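Local coordinates for protein fatty acid amide hydrolase (Candida albicans, PDB 6KVR) that probably hydrolyses the amides of monocarboxylic acids to the free carboxylate and ammonia, as a member of the amidase signature family, at residues A[208-213]-A[479-484]; A[29-34]-A[171-176]; A[332-337]-A[555-560]. All blocks are in the same frame, centred on the assembly; numbering follows the deposited sequence.

Contact 1: residues A[208-213]-A[479-484]; sequences MHLDSA and YNWSYT
The indole of Trp481 meets Leu210 over one face and Met208 at its edge. Leu210 comes down on the pyrrole half: CG stands 18° off the normal of the five-membered ring, 3.8 Å from its centroid, a CH-pi contact. CD1 of Leu210 reaches further toward the root of the indole and lies 3.6 Å from Trp481 CD1. At the edge, near the ring plane, the backbone O of Met208 approaches Trp481 CZ2 to 3.2 Å, a position where the slightly positive rim hydrogens of the ring would suit a carbonyl oxygen. The selenium of Met208, a selenomethionine, also sits at the edge, 5.4 Å from the centroid of the six-membered ring, in a Met-aromatic contact. Bends at chi2 and chi3 (-68° and -79°) fold this chain back, so that CE touches Trp481 CZ3 at 3.7 Å.

The loop 208-213 lies beside the predicted catalytic centre of this amidase: the side chain of Leu210 is about 4 Å from that of Ser257, the predicted acyl-ester serine. Trp481 takes the N-cap position of helix 482-490 and is the middle residue of an Asx turn, in which Asn480 OD1 receives the Ser482 N-H, with the donor well above the carbonyl plane. One water bridges the polar edge of the indole to the loop, accepting from Trp481 NE1 at 3.0 Å and from Leu210 N at 3.2 Å. In the first turn of the helix, Thr484 OG1 is hydrogen-bonded to the carbonyl O of Gly255, within the predicted substrate-binding loop.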
HETATM    1  N   MSE A 208     -16.217  16.631   0.413  1.00 24.26           N
HETATM    2  CA  MSE A 208     -15.658  16.656   1.760  1.00 21.15           C
HETATM    3  C   MSE A 208     -16.652  17.278   2.746  1.00 18.48           C
HETATM    4  O   MSE A 208     -16.311  18.181   3.512  1.00 21.67           O
HETATM    5  CB  MSE A 208     -14.326  17.429   1.760  1.00 19.78           C
HETATM    6  CG  MSE A 208     -13.223  16.791   0.909  1.00 21.39           C
HETATM    7 SE   MSE A 208     -12.704  15.077   1.800  1.00 39.50          SE
HETATM    8  CE  MSE A 208     -11.539  15.899   3.206  1.00 27.70           C
ATOM      9  N   HIS A 209     -17.890  16.791   2.694  1.00 20.05           N
ATOM     10  CA  HIS A 209     -18.882  17.020   3.732  1.00 23.94           C
ATOM     11  C   HIS A 209     -19.411  15.677   4.216  1.00 22.21           C
ATOM     12  O   HIS A 209     -19.589  14.741   3.431  1.00 22.83           O
ATOM     13  CB  HIS A 209     -20.146  17.825   3.271  1.00 22.14           C
ATOM     14  CG  HIS A 209     -19.881  19.059   2.467  1.00 21.50           C
ATOM     15  ND1 HIS A 209     -20.892  19.948   2.144  1.00 22.97           N
ATOM     16  CD2 HIS A 209     -18.752  19.556   1.908  1.00 23.39           C
ATOM     17  CE1 HIS A 209     -20.394  20.941   1.432  1.00 21.51           C
ATOM     18  NE2 HIS A 209     -19.101  20.725   1.265  1.00 27.01           N
ATOM     19  N   LEU A 210     -19.740  15.601   5.498  1.00 22.20           N
ATOM     20  CA  LEU A 210     -20.632  14.531   5.943  1.00 27.16           C
ATOM     21  C   LEU A 210     -22.095  14.921   5.740  1.00 25.67           C
ATOM     22  O   LEU A 210     -22.949  14.687   6.598  1.00 29.22           O
ATOM     23  CB  LEU A 210     -20.340  14.167   7.395  1.00 25.65           C
ATOM     24  CG  LEU A 210     -18.954  13.549   7.653  1.00 25.70           C
ATOM     25  CD1 LEU A 210     -18.873  12.917   9.050  1.00 27.19           C
ATOM     26  CD2 LEU A 210     -18.547  12.530   6.583  1.00 25.56           C
ATOM     27  N   ASP A 211     -22.382  15.497   4.575  1.00 26.52           N
ATOM     28  CA  ASP A 211     -23.654  16.106   4.185  1.00 25.15           C
ATOM     29  C   ASP A 211     -23.642  16.217   2.659  1.00 29.57           C
ATOM     30  O   ASP A 211     -22.703  15.748   2.011  1.00 25.74           O
ATOM     31  CB  ASP A 211     -23.831  17.468   4.863  1.00 26.05           C
ATOM     32  CG  ASP A 211     -25.242  17.999   4.745  1.00 32.57           C
ATOM     33  OD1 ASP A 211     -25.407  19.242   4.742  1.00 31.57           O
ATOM     34  OD2 ASP A 211     -26.188  17.170   4.656  1.00 34.60           O
ATOM     35  N   SER A 212     -24.645  16.905   2.077  1.00 27.16           N
ATOM     36  CA  SER A 212     -24.897  16.794   0.643  1.00 27.74           C
ATOM     37  C   SER A 212     -24.923  18.097  -0.165  1.00 29.17           C
ATOM     38  O   SER A 212     -25.026  18.018  -1.402  1.00 27.54           O
ATOM     39  CB  SER A 212     -26.233  16.065   0.402  1.00 25.50           C
ATOM     40  OG  SER A 212     -27.223  16.477   1.328  1.00 23.74           O
ATOM     41  N   ALA A 213     -24.828  19.277   0.457  1.00 23.40           N
ATOM     42  CA  ALA A 213     -25.093  20.512  -0.290  1.00 22.89           C
ATOM     43  C   ALA A 213     -24.217  20.605  -1.531  1.00 22.83           C
ATOM     44  O   ALA A 213     -22.996  20.463  -1.458  1.00 22.85           O
ATOM     45  CB  ALA A 213     -24.878  21.747   0.590  1.00 23.51           C
ATOM     46  N   TYR A 479     -19.879  19.198  11.716  1.00 24.76           N
ATOM     47  CA  TYR A 479     -18.556  19.801  11.736  1.00 20.59           C
ATOM     48  C   TYR A 479     -17.448  18.866  12.194  1.00 24.31           C
ATOM     49  O   TYR A 479     -16.312  19.002  11.729  1.00 22.50           O
ATOM     50  CB  TYR A 479     -18.559  21.023  12.662  1.00 22.87           C
ATOM     51  CG  TYR A 479     -19.706  21.984  12.407  1.00 24.23           C
ATOM     52  CD1 TYR A 479     -19.627  22.939  11.394  1.00 26.56           C
ATOM     53  CD2 TYR A 479     -20.857  21.936  13.173  1.00 26.58           C
ATOM     54  CE1 TYR A 479     -20.669  23.814  11.148  1.00 27.92           C
ATOM     55  CE2 TYR A 479     -21.911  22.804  12.944  1.00 27.86           C
ATOM     56  CZ  TYR A 479     -21.808  23.740  11.935  1.00 29.67           C
ATOM     57  OH  TYR A 479     -22.849  24.595  11.711  1.00 29.01           O
ATOM     58  N   ASN A 480     -17.734  17.935  13.099  1.00 25.14           N
ATOM     59  CA  ASN A 480     -16.724  17.065  13.683  1.00 22.09           C
ATOM     60  C   ASN A 480     -16.776  15.679  13.052  1.00 21.30           C
ATOM     61  O   ASN A 480     -17.779  14.964  13.191  1.00 22.41           O
ATOM     62  CB  ASN A 480     -16.922  16.949  15.191  1.00 21.87           C
ATOM     63  CG  ASN A 480     -16.101  15.842  15.780  1.00 20.29           C
ATOM     64  OD1 ASN A 480     -14.903  15.756  15.534  1.00 23.29           O
ATOM     65  ND2 ASN A 480     -16.742  14.962  16.527  1.00 22.48           N
ATOM     66  N   TRP A 481     -15.677  15.277  12.418  1.00 17.50           N
ATOM     67  CA  TRP A 481     -15.546  13.947  11.826  1.00 21.68           C
ATOM     68  C   TRP A 481     -14.753  12.950  12.698  1.00 25.38           C
ATOM     69  O   TRP A 481     -14.437  11.845  12.229  1.00 24.48           O
ATOM     70  CB  TRP A 481     -14.848  14.049  10.472  1.00 20.18           C
ATOM     71  CG  TRP A 481     -15.485  14.919   9.435  1.00 23.83           C
ATOM     72  CD1 TRP A 481     -16.601  15.705   9.566  1.00 20.49           C
ATOM     73  CD2 TRP A 481     -15.015  15.106   8.093  1.00 26.66           C
ATOM     74  NE1 TRP A 481     -16.856  16.362   8.382  1.00 22.91           N
ATOM     75  CE2 TRP A 481     -15.897  16.014   7.463  1.00 27.10           C
ATOM     76  CE3 TRP A 481     -13.935  14.586   7.362  1.00 24.71           C
ATOM     77  CZ2 TRP A 481     -15.747  16.400   6.128  1.00 24.31           C
ATOM     78  CZ3 TRP A 481     -13.779  14.981   6.035  1.00 25.78           C
ATOM     79  CH2 TRP A 481     -14.690  15.878   5.434  1.00 25.25           C
ATOM     80  N   SER A 482     -14.406  13.315  13.936  1.00 18.54           N
ATOM     81  CA  SER A 482     -13.398  12.545  14.667  1.00 25.07           C
ATOM     82  C   SER A 482     -13.770  11.067  14.800  1.00 22.47           C
ATOM     83  O   SER A 482     -12.878  10.203  14.778  1.00 22.86           O
ATOM     84  CB  SER A 482     -13.167  13.162  16.054  1.00 26.00           C
ATOM     85  OG  SER A 482     -14.360  13.125  16.824  1.00 22.77           O
ATOM     86  N   TYR A 483     -15.070  10.749  14.902  1.00 18.81           N
ATOM     87  CA  TYR A 483     -15.474   9.371  15.159  1.00 21.35           C
ATOM     88  C   TYR A 483     -15.281   8.472  13.938  1.00 23.11           C
ATOM     89  O   TYR A 483     -15.048   7.265  14.097  1.00 22.60           O
ATOM     90  CB  TYR A 483     -16.924   9.338  15.667  1.00 23.44           C
ATOM     91  CG  TYR A 483     -16.986   9.646  17.150  1.00 22.66           C
ATOM     92  CD1 TYR A 483     -16.691   8.668  18.098  1.00 23.50           C
ATOM     93  CD2 TYR A 483     -17.251  10.937  17.603  1.00 24.26           C
ATOM     94  CE1 TYR A 483     -16.712   8.963  19.456  1.00 23.49           C
ATOM     95  CE2 TYR A 483     -17.270  11.241  18.948  1.00 21.29           C
ATOM     96  CZ  TYR A 483     -17.005  10.255  19.870  1.00 25.01           C
ATOM     97  OH  TYR A 483     -17.026  10.570  21.209  1.00 28.51           O
ATOM     98  N   THR A 484     -15.344   9.024  12.722  1.00 20.74           N
ATOM     99  CA  THR A 484     -15.051   8.237  11.522  1.00 19.43           C
ATOM    100  C   THR A 484     -13.632   8.445  11.016  1.00 23.87           C
ATOM    101  O   THR A 484     -12.995   7.486  10.555  1.00 20.38           O
ATOM    102  CB  THR A 484     -16.010   8.568  10.376  1.00 24.39           C
ATOM    103  OG1 THR A 484     -16.159   9.993  10.271  1.00 22.58           O
ATOM    104  CG2 THR A 484     -17.380   7.889  10.561  1.00 20.74           C
TER
HETATM  105  O   HOH W   1     -18.931  18.133   7.254  1.00 23.47           O

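Contact 2: residues A[29-34]-A[171-176]; sequences PKVEKY and GYVSKI
Ile176 meets Lys30 and Tyr34 with the end of its side chain, a worked example of one branched residue packed against a helix by its end. Its CD1 comes to 3.3 Å from Lys30 O and lies 4.0 Å from Tyr34 CB, so a single methyl touches two residues one turn apart. The extended branch explains this reach: CG1 is anti to the backbone N (chi1 -164°) and CD1 carries on the extended zigzag (chi2 -179°). The shorter branch stays nearer the root, where Ile176 CG2 lies 4.1 Å from both CB and CD of Lys30. Only the aliphatic part of that lysine takes part, for its end leads away from the contact on the exposed side of the helix. Next to this group, Val31 CG2 meets Val173 across both of its methyls, at 4.0 Å from CG1 and from CG2, the two side chains crossing at about a right angle.

Backbone bonds set these groups in place. Tyr34 N binds Lys30 O at 3.1 Å, so the carbonyl that faces the isoleucine methyl is already engaged in the helix. On the other segment, Ile176 N binds Val173 O at 2.8 Å, a backbone bond that sets the two residues one turn apart, and both side chains reach the helix. Glu413 takes the N-H of Val173 through OE2. The Tyr34 ring is held further out, edge-to-face with Phe216 and meeting His169 with planes at about 65°.

Helix 20-40 thus lies against the loop that runs from strand 155-158 to helix 185-192. Its Tyr23 and Trp27 also touch Val173, while helix 402-409 receives Tyr172 and Lys175 of the same loop.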
ATOM      1  N   PRO A  29     -26.242  28.232 -17.015  1.00 33.09           N
ATOM      2  CA  PRO A  29     -27.117  27.573 -18.009  1.00 32.97           C
ATOM      3  C   PRO A  29     -26.889  26.069 -18.131  1.00 32.03           C
ATOM      4  O   PRO A  29     -27.864  25.316 -18.247  1.00 31.96           O
ATOM      5  CB  PRO A  29     -26.791  28.314 -19.313  1.00 29.69           C
ATOM      6  CG  PRO A  29     -26.305  29.668 -18.861  1.00 30.07           C
ATOM      7  CD  PRO A  29     -25.545  29.402 -17.592  1.00 35.36           C
ATOM      8  N   LYS A  30     -25.637  25.603 -18.095  1.00 29.52           N
ATOM      9  CA  LYS A  30     -25.397  24.163 -18.181  1.00 29.72           C
ATOM     10  C   LYS A  30     -25.965  23.427 -16.976  1.00 29.62           C
ATOM     11  O   LYS A  30     -26.418  22.284 -17.104  1.00 30.37           O
ATOM     12  CB  LYS A  30     -23.901  23.883 -18.305  1.00 30.44           C
ATOM     13  CG  LYS A  30     -23.167  24.854 -19.209  1.00 31.34           C
ATOM     14  CD  LYS A  30     -21.796  24.321 -19.546  1.00 35.82           C
ATOM     15  CE  LYS A  30     -21.033  25.296 -20.402  1.00 39.34           C
ATOM     16  NZ  LYS A  30     -20.951  24.734 -21.768  1.00 48.25           N
ATOM     17  N   VAL A  31     -25.947  24.064 -15.802  1.00 28.04           N
ATOM     18  CA  VAL A  31     -26.510  23.444 -14.603  1.00 25.26           C
ATOM     19  C   VAL A  31     -28.022  23.313 -14.728  1.00 26.91           C
ATOM     20  O   VAL A  31     -28.597  22.257 -14.428  1.00 29.30           O
ATOM     21  CB  VAL A  31     -26.116  24.242 -13.347  1.00 29.79           C
ATOM     22  CG1 VAL A  31     -26.797  23.664 -12.099  1.00 29.78           C
ATOM     23  CG2 VAL A  31     -24.622  24.251 -13.173  1.00 25.84           C
ATOM     24  N   GLU A  32     -28.687  24.376 -15.195  1.00 31.60           N
ATOM     25  CA  GLU A  32     -30.143  24.337 -15.351  1.00 28.69           C
ATOM     26  C   GLU A  32     -30.584  23.242 -16.322  1.00 26.09           C
ATOM     27  O   GLU A  32     -31.547  22.513 -16.051  1.00 33.57           O
ATOM     28  CB  GLU A  32     -30.648  25.711 -15.799  1.00 30.59           C
ATOM     29  CG  GLU A  32     -30.324  26.823 -14.796  1.00 34.41           C
ATOM     30  CD  GLU A  32     -30.621  28.224 -15.330  1.00 49.07           C
ATOM     31  OE1 GLU A  32     -30.793  29.158 -14.511  1.00 48.36           O
ATOM     32  OE2 GLU A  32     -30.651  28.395 -16.575  1.00 52.62           O
ATOM     33  N   LYS A  33     -29.896  23.105 -17.457  1.00 25.61           N
ATOM     34  CA  LYS A  33     -30.160  21.979 -18.349  1.00 28.09           C
ATOM     35  C   LYS A  33     -30.007  20.646 -17.619  1.00 31.01           C
ATOM     36  O   LYS A  33     -30.838  19.742 -17.777  1.00 30.94           O
ATOM     37  CB  LYS A  33     -29.220  22.069 -19.554  1.00 38.04           C
ATOM     38  CG  LYS A  33     -29.207  20.862 -20.484  1.00 38.99           C
ATOM     39  CD  LYS A  33     -30.472  20.758 -21.322  1.00 42.10           C
ATOM     40  CE  LYS A  33     -30.252  19.767 -22.463  1.00 41.84           C
ATOM     41  NZ  LYS A  33     -29.053  18.880 -22.205  1.00 44.02           N
ATOM     42  N   TYR A  34     -28.958  20.514 -16.793  1.00 31.21           N
ATOM     43  CA  TYR A  34     -28.755  19.279 -16.034  1.00 30.42           C
ATOM     44  C   TYR A  34     -29.915  19.026 -15.076  1.00 29.40           C
ATOM     45  O   TYR A  34     -30.344  17.877 -14.893  1.00 29.86           O
ATOM     46  CB  TYR A  34     -27.430  19.356 -15.268  1.00 29.88           C
ATOM     47  CG  TYR A  34     -26.957  18.079 -14.578  1.00 30.73           C
ATOM     48  CD1 TYR A  34     -27.392  17.746 -13.300  1.00 30.66           C
ATOM     49  CD2 TYR A  34     -26.026  17.246 -15.178  1.00 31.21           C
ATOM     50  CE1 TYR A  34     -26.931  16.607 -12.654  1.00 31.69           C
ATOM     51  CE2 TYR A  34     -25.563  16.096 -14.547  1.00 32.41           C
ATOM     52  CZ  TYR A  34     -26.012  15.780 -13.282  1.00 34.98           C
ATOM     53  OH  TYR A  34     -25.538  14.635 -12.655  1.00 32.58           O
ATOM     54  N   GLY A 171     -19.463  16.535  -8.292  1.00 26.44           N
ATOM     55  CA  GLY A 171     -19.898  17.709  -7.569  1.00 26.12           C
ATOM     56  C   GLY A 171     -19.284  19.029  -8.010  1.00 27.33           C
ATOM     57  O   GLY A 171     -19.646  20.074  -7.449  1.00 27.73           O
ATOM     58  N   TYR A 172     -18.377  19.027  -8.990  1.00 25.72           N
ATOM     59  CA  TYR A 172     -17.715  20.245  -9.456  1.00 25.69           C
ATOM     60  C   TYR A 172     -18.410  20.728 -10.722  1.00 25.58           C
ATOM     61  O   TYR A 172     -18.507  19.979 -11.702  1.00 25.48           O
ATOM     62  CB  TYR A 172     -16.229  20.008  -9.732  1.00 25.73           C
ATOM     63  CG  TYR A 172     -15.419  19.567  -8.530  1.00 27.69           C
ATOM     64  CD1 TYR A 172     -14.989  20.489  -7.578  1.00 24.99           C
ATOM     65  CD2 TYR A 172     -15.080  18.232  -8.348  1.00 24.97           C
ATOM     66  CE1 TYR A 172     -14.235  20.094  -6.478  1.00 22.64           C
ATOM     67  CE2 TYR A 172     -14.343  17.826  -7.251  1.00 28.16           C
ATOM     68  CZ  TYR A 172     -13.925  18.762  -6.319  1.00 26.96           C
ATOM     69  OH  TYR A 172     -13.182  18.361  -5.236  1.00 26.46           O
ATOM     70  N   VAL A 173     -18.908  21.966 -10.704  1.00 24.76           N
ATOM     71  CA  VAL A 173     -19.617  22.458 -11.887  1.00 23.92           C
ATOM     72  C   VAL A 173     -18.664  22.539 -13.072  1.00 26.30           C
ATOM     73  O   VAL A 173     -19.035  22.214 -14.208  1.00 23.13           O
ATOM     74  CB  VAL A 173     -20.297  23.808 -11.592  1.00 29.75           C
ATOM     75  CG1 VAL A 173     -20.685  24.511 -12.899  1.00 22.03           C
ATOM     76  CG2 VAL A 173     -21.531  23.567 -10.716  1.00 27.25           C
ATOM     77  N   SER A 174     -17.404  22.924 -12.816  1.00 22.90           N
ATOM     78  CA  SER A 174     -16.405  22.958 -13.873  1.00 27.80           C
ATOM     79  C   SER A 174     -16.298  21.637 -14.626  1.00 25.93           C
ATOM     80  O   SER A 174     -15.897  21.637 -15.790  1.00 28.01           O
ATOM     81  CB  SER A 174     -15.044  23.344 -13.290  1.00 25.30           C
ATOM     82  OG  SER A 174     -14.513  22.272 -12.527  1.00 30.73           O
ATOM     83  N   LYS A 175     -16.682  20.518 -14.012  1.00 25.87           N
ATOM     84  CA  LYS A 175     -16.580  19.211 -14.650  1.00 24.79           C
ATOM     85  C   LYS A 175     -17.889  18.753 -15.287  1.00 26.16           C
ATOM     86  O   LYS A 175     -17.990  17.595 -15.711  1.00 24.40           O
ATOM     87  CB  LYS A 175     -16.101  18.165 -13.638  1.00 24.28           C
ATOM     88  CG  LYS A 175     -14.682  18.382 -13.164  1.00 24.93           C
ATOM     89  CD  LYS A 175     -13.737  17.764 -14.182  1.00 32.53           C
ATOM     90  CE  LYS A 175     -12.338  18.313 -14.129  1.00 37.88           C
ATOM     91  NZ  LYS A 175     -11.459  17.356 -14.846  1.00 42.57           N
ATOM     92  N   ILE A 176     -18.894  19.626 -15.375  1.00 22.88           N
ATOM     93  CA  ILE A 176     -20.150  19.218 -15.996  1.00 26.01           C
ATOM     94  C   ILE A 176     -19.981  18.909 -17.477  1.00 30.21           C
ATOM     95  O   ILE A 176     -20.880  18.316 -18.084  1.00 31.43           O
ATOM     96  CB  ILE A 176     -21.236  20.295 -15.770  1.00 31.46           C
ATOM     97  CG1 ILE A 176     -22.634  19.730 -16.061  1.00 27.06           C
ATOM     98  CG2 ILE A 176     -20.950  21.533 -16.603  1.00 23.78           C
ATOM     99  CD1 ILE A 176     -23.745  20.748 -15.870  1.00 34.30           C
TER

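Contact 3: residues A[332-337]-A[555-560]; sequences RDVSTP and VLAAGK
Lys560 and Thr336 meet where a loop passes over a helix, and the path of the lysine side chain shows how a long residue can serve two surroundings. From CB the chain first runs extended: chi1 of -167° carries CG away from the backbone N, and CD follows in the same zigzag. It then turns at chi3 and chi4 (-44° and -82°). Around this bend CD and CE each lie 3.5 Å from Thr336 OG1, so the hydroxyl oxygen rests against two methylenes, with the lysine chain running roughly perpendicular to the threonine side chain. The tip goes on to another partner: NZ forms a salt bridge with Asp304. The apolar part of the lysine therefore belongs to the contact, and its charge is met by an acid at the start of helix 303-317.

One turn earlier, Ala557 offers a small surface on which the loop can settle. Val334 CG1 lies 3.7 Å from Ala557 CB, and the backbone O of Ser335 is close to the same methyl. On the other flank Thr336 CG2 stands 3.6 Å from Ala557 O. Pro337 completes the fit: its CD lies 3.6 Å from Ala557 O, and CG is 4.2 Å from Ala558 CB. The short side chain of Ala557 fits with a close backbone approach, the CA atoms of Thr336 and Ala557 lying 4.9 Å apart.

Two salt bridges, from Arg332 to Glu553 and Glu554, join the same loop to the preceding part of the helix. This is loop-on-helix packing at the periphery of the amidase fold, away from the predicted catalytic residues: the segment leading into strand 343-346 lies along the C-terminal helix 552-565, which also packs, through Val555, Leu556 and Ala558, on strands 462-466 and 494-499 of the central sheet.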
ATOM      1  N   ARG A 332     -11.387 -14.332   1.938  1.00 31.45           N
ATOM      2  CA  ARG A 332     -11.376 -15.623   2.611  1.00 32.77           C
ATOM      3  C   ARG A 332     -12.773 -16.037   3.078  1.00 35.77           C
ATOM      4  O   ARG A 332     -13.641 -15.206   3.357  1.00 31.80           O
ATOM      5  CB  ARG A 332     -10.424 -15.595   3.807  1.00 26.82           C
ATOM      6  CG  ARG A 332      -8.946 -15.690   3.415  1.00 31.96           C
ATOM      7  CD  ARG A 332      -8.049 -15.343   4.580  1.00 34.36           C
ATOM      8  NE  ARG A 332      -8.281 -13.988   5.072  1.00 38.70           N
ATOM      9  CZ  ARG A 332      -8.903 -13.706   6.209  1.00 37.28           C
ATOM     10  NH1 ARG A 332      -9.434 -14.657   6.958  1.00 38.54           N
ATOM     11  NH2 ARG A 332      -8.992 -12.436   6.603  1.00 38.00           N
ATOM     12  N   ASP A 333     -12.967 -17.346   3.183  1.00 41.96           N
ATOM     13  CA  ASP A 333     -14.208 -17.921   3.673  1.00 43.96           C
ATOM     14  C   ASP A 333     -14.096 -18.082   5.184  1.00 39.90           C
ATOM     15  O   ASP A 333     -13.216 -18.794   5.673  1.00 46.85           O
ATOM     16  CB  ASP A 333     -14.477 -19.259   2.996  1.00 47.19           C
ATOM     17  CG  ASP A 333     -15.933 -19.438   2.644  1.00 60.12           C
ATOM     18  OD1 ASP A 333     -16.801 -19.271   3.530  1.00 63.86           O
ATOM     19  OD2 ASP A 333     -16.207 -19.711   1.456  1.00 65.73           O
ATOM     20  N   VAL A 334     -14.968 -17.398   5.916  1.00 37.77           N
ATOM     21  CA  VAL A 334     -14.874 -17.284   7.365  1.00 39.50           C
ATOM     22  C   VAL A 334     -16.233 -17.622   7.960  1.00 41.83           C
ATOM     23  O   VAL A 334     -17.268 -17.184   7.444  1.00 43.31           O
ATOM     24  CB  VAL A 334     -14.424 -15.861   7.772  1.00 40.49           C
ATOM     25  CG1 VAL A 334     -14.835 -15.542   9.200  1.00 39.10           C
ATOM     26  CG2 VAL A 334     -12.915 -15.701   7.580  1.00 35.36           C
ATOM     27  N   SER A 335     -16.241 -18.410   9.034  1.00 42.54           N
ATOM     28  CA  SER A 335     -17.510 -18.793   9.648  1.00 44.55           C
ATOM     29  C   SER A 335     -18.000 -17.696  10.582  1.00 44.90           C
ATOM     30  O   SER A 335     -17.213 -16.924  11.132  1.00 44.07           O
ATOM     31  CB  SER A 335     -17.383 -20.105  10.425  1.00 46.24           C
ATOM     32  OG  SER A 335     -16.125 -20.192  11.083  1.00 57.55           O
ATOM     33  N   THR A 336     -19.309 -17.637  10.761  1.00 42.67           N
ATOM     34  CA  THR A 336     -19.874 -16.675  11.692  1.00 42.60           C
ATOM     35  C   THR A 336     -19.549 -17.090  13.120  1.00 41.41           C
ATOM     36  O   THR A 336     -19.863 -18.219  13.513  1.00 43.87           O
ATOM     37  CB  THR A 336     -21.374 -16.565  11.483  1.00 42.09           C
ATOM     38  OG1 THR A 336     -21.621 -16.150  10.135  1.00 44.12           O
ATOM     39  CG2 THR A 336     -21.970 -15.556  12.438  1.00 38.74           C
ATOM     40  N   PRO A 337     -18.914 -16.236  13.915  1.00 43.46           N
ATOM     41  CA  PRO A 337     -18.500 -16.642  15.256  1.00 36.17           C
ATOM     42  C   PRO A 337     -19.656 -16.563  16.241  1.00 42.21           C
ATOM     43  O   PRO A 337     -20.685 -15.931  15.992  1.00 39.20           O
ATOM     44  CB  PRO A 337     -17.423 -15.615  15.600  1.00 38.94           C
ATOM     45  CG  PRO A 337     -17.946 -14.366  14.933  1.00 37.31           C
ATOM     46  CD  PRO A 337     -18.520 -14.845  13.620  1.00 37.46           C
ATOM     47  N   VAL A 555     -14.649  -8.937  10.153  1.00 30.12           N
ATOM     48  CA  VAL A 555     -15.516  -7.829  10.542  1.00 26.51           C
ATOM     49  C   VAL A 555     -16.951  -8.131  10.145  1.00 26.80           C
ATOM     50  O   VAL A 555     -17.871  -8.030  10.962  1.00 25.98           O
ATOM     51  CB  VAL A 555     -15.039  -6.503   9.923  1.00 25.35           C
ATOM     52  CG1 VAL A 555     -16.103  -5.429  10.136  1.00 22.80           C
ATOM     53  CG2 VAL A 555     -13.685  -6.057  10.519  1.00 24.48           C
ATOM     54  N   LEU A 556     -17.159  -8.526   8.882  1.00 32.30           N
ATOM     55  CA  LEU A 556     -18.509  -8.808   8.400  1.00 28.94           C
ATOM     56  C   LEU A 556     -19.097 -10.035   9.082  1.00 33.64           C
ATOM     57  O   LEU A 556     -20.300 -10.071   9.373  1.00 31.70           O
ATOM     58  CB  LEU A 556     -18.501  -8.996   6.883  1.00 26.35           C
ATOM     59  CG  LEU A 556     -18.211  -7.708   6.101  1.00 32.91           C
ATOM     60  CD1 LEU A 556     -18.497  -7.830   4.595  1.00 25.20           C
ATOM     61  CD2 LEU A 556     -18.989  -6.558   6.704  1.00 23.93           C
ATOM     62  N   ALA A 557     -18.272 -11.057   9.326  1.00 33.39           N
ATOM     63  CA  ALA A 557     -18.770 -12.268   9.970  1.00 34.47           C
ATOM     64  C   ALA A 557     -19.285 -11.957  11.368  1.00 33.52           C
ATOM     65  O   ALA A 557     -20.375 -12.397  11.755  1.00 36.00           O
ATOM     66  CB  ALA A 557     -17.668 -13.332  10.022  1.00 32.56           C
ATOM     67  N   ALA A 558     -18.510 -11.191  12.141  1.00 32.86           N
ATOM     68  CA  ALA A 558     -18.952 -10.793  13.471  1.00 30.04           C
ATOM     69  C   ALA A 558     -20.094  -9.792  13.393  1.00 36.04           C
ATOM     70  O   ALA A 558     -21.013  -9.822  14.221  1.00 36.18           O
ATOM     71  CB  ALA A 558     -17.793 -10.207  14.258  1.00 32.33           C
ATOM     72  N   GLY A 559     -20.053  -8.888  12.414  1.00 32.80           N
ATOM     73  CA  GLY A 559     -21.193  -8.014  12.205  1.00 30.50           C
ATOM     74  C   GLY A 559     -22.473  -8.800  12.016  1.00 33.99           C
ATOM     75  O   GLY A 559     -23.530  -8.419  12.524  1.00 34.69           O
ATOM     76  N   LYS A 560     -22.385  -9.928  11.313  1.00 31.26           N
ATOM     77  CA  LYS A 560     -23.561 -10.757  11.080  1.00 35.28           C
ATOM     78  C   LYS A 560     -24.076 -11.368  12.382  1.00 36.22           C
ATOM     79  O   LYS A 560     -25.287 -11.384  12.632  1.00 38.22           O
ATOM     80  CB  LYS A 560     -23.218 -11.837  10.059  1.00 35.96           C
ATOM     81  CG  LYS A 560     -24.409 -12.575   9.484  1.00 43.28           C
ATOM     82  CD  LYS A 560     -23.932 -13.846   8.786  1.00 48.55           C
ATOM     83  CE  LYS A 560     -22.682 -13.594   7.919  1.00 50.04           C
ATOM     84  NZ  LYS A 560     -22.980 -13.026   6.561  1.00 48.67           N
TER

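In the fold
The three contacts hold different elements and run from the core outward. Contact 1 is buried, its centre about 10 Å from that of the chain, and combines aromatic, water-mediated and polar chemistry beside the predicted catalytic serine. Contact 2, about 23 Å out, is also largely buried but almost wholly aliphatic, with a lysine at its margin. Contact 3, at about 21 Å, is only partly buried and joins small apolar side chains, while its charged groups find their partners outside the two segments. Contacts 2 and 3 lie on opposite sides of the chain's centre, 43 Å apart between centres. Contacts 1 and 3 interleave along the sequence, whereas contact 2 closes before either begins.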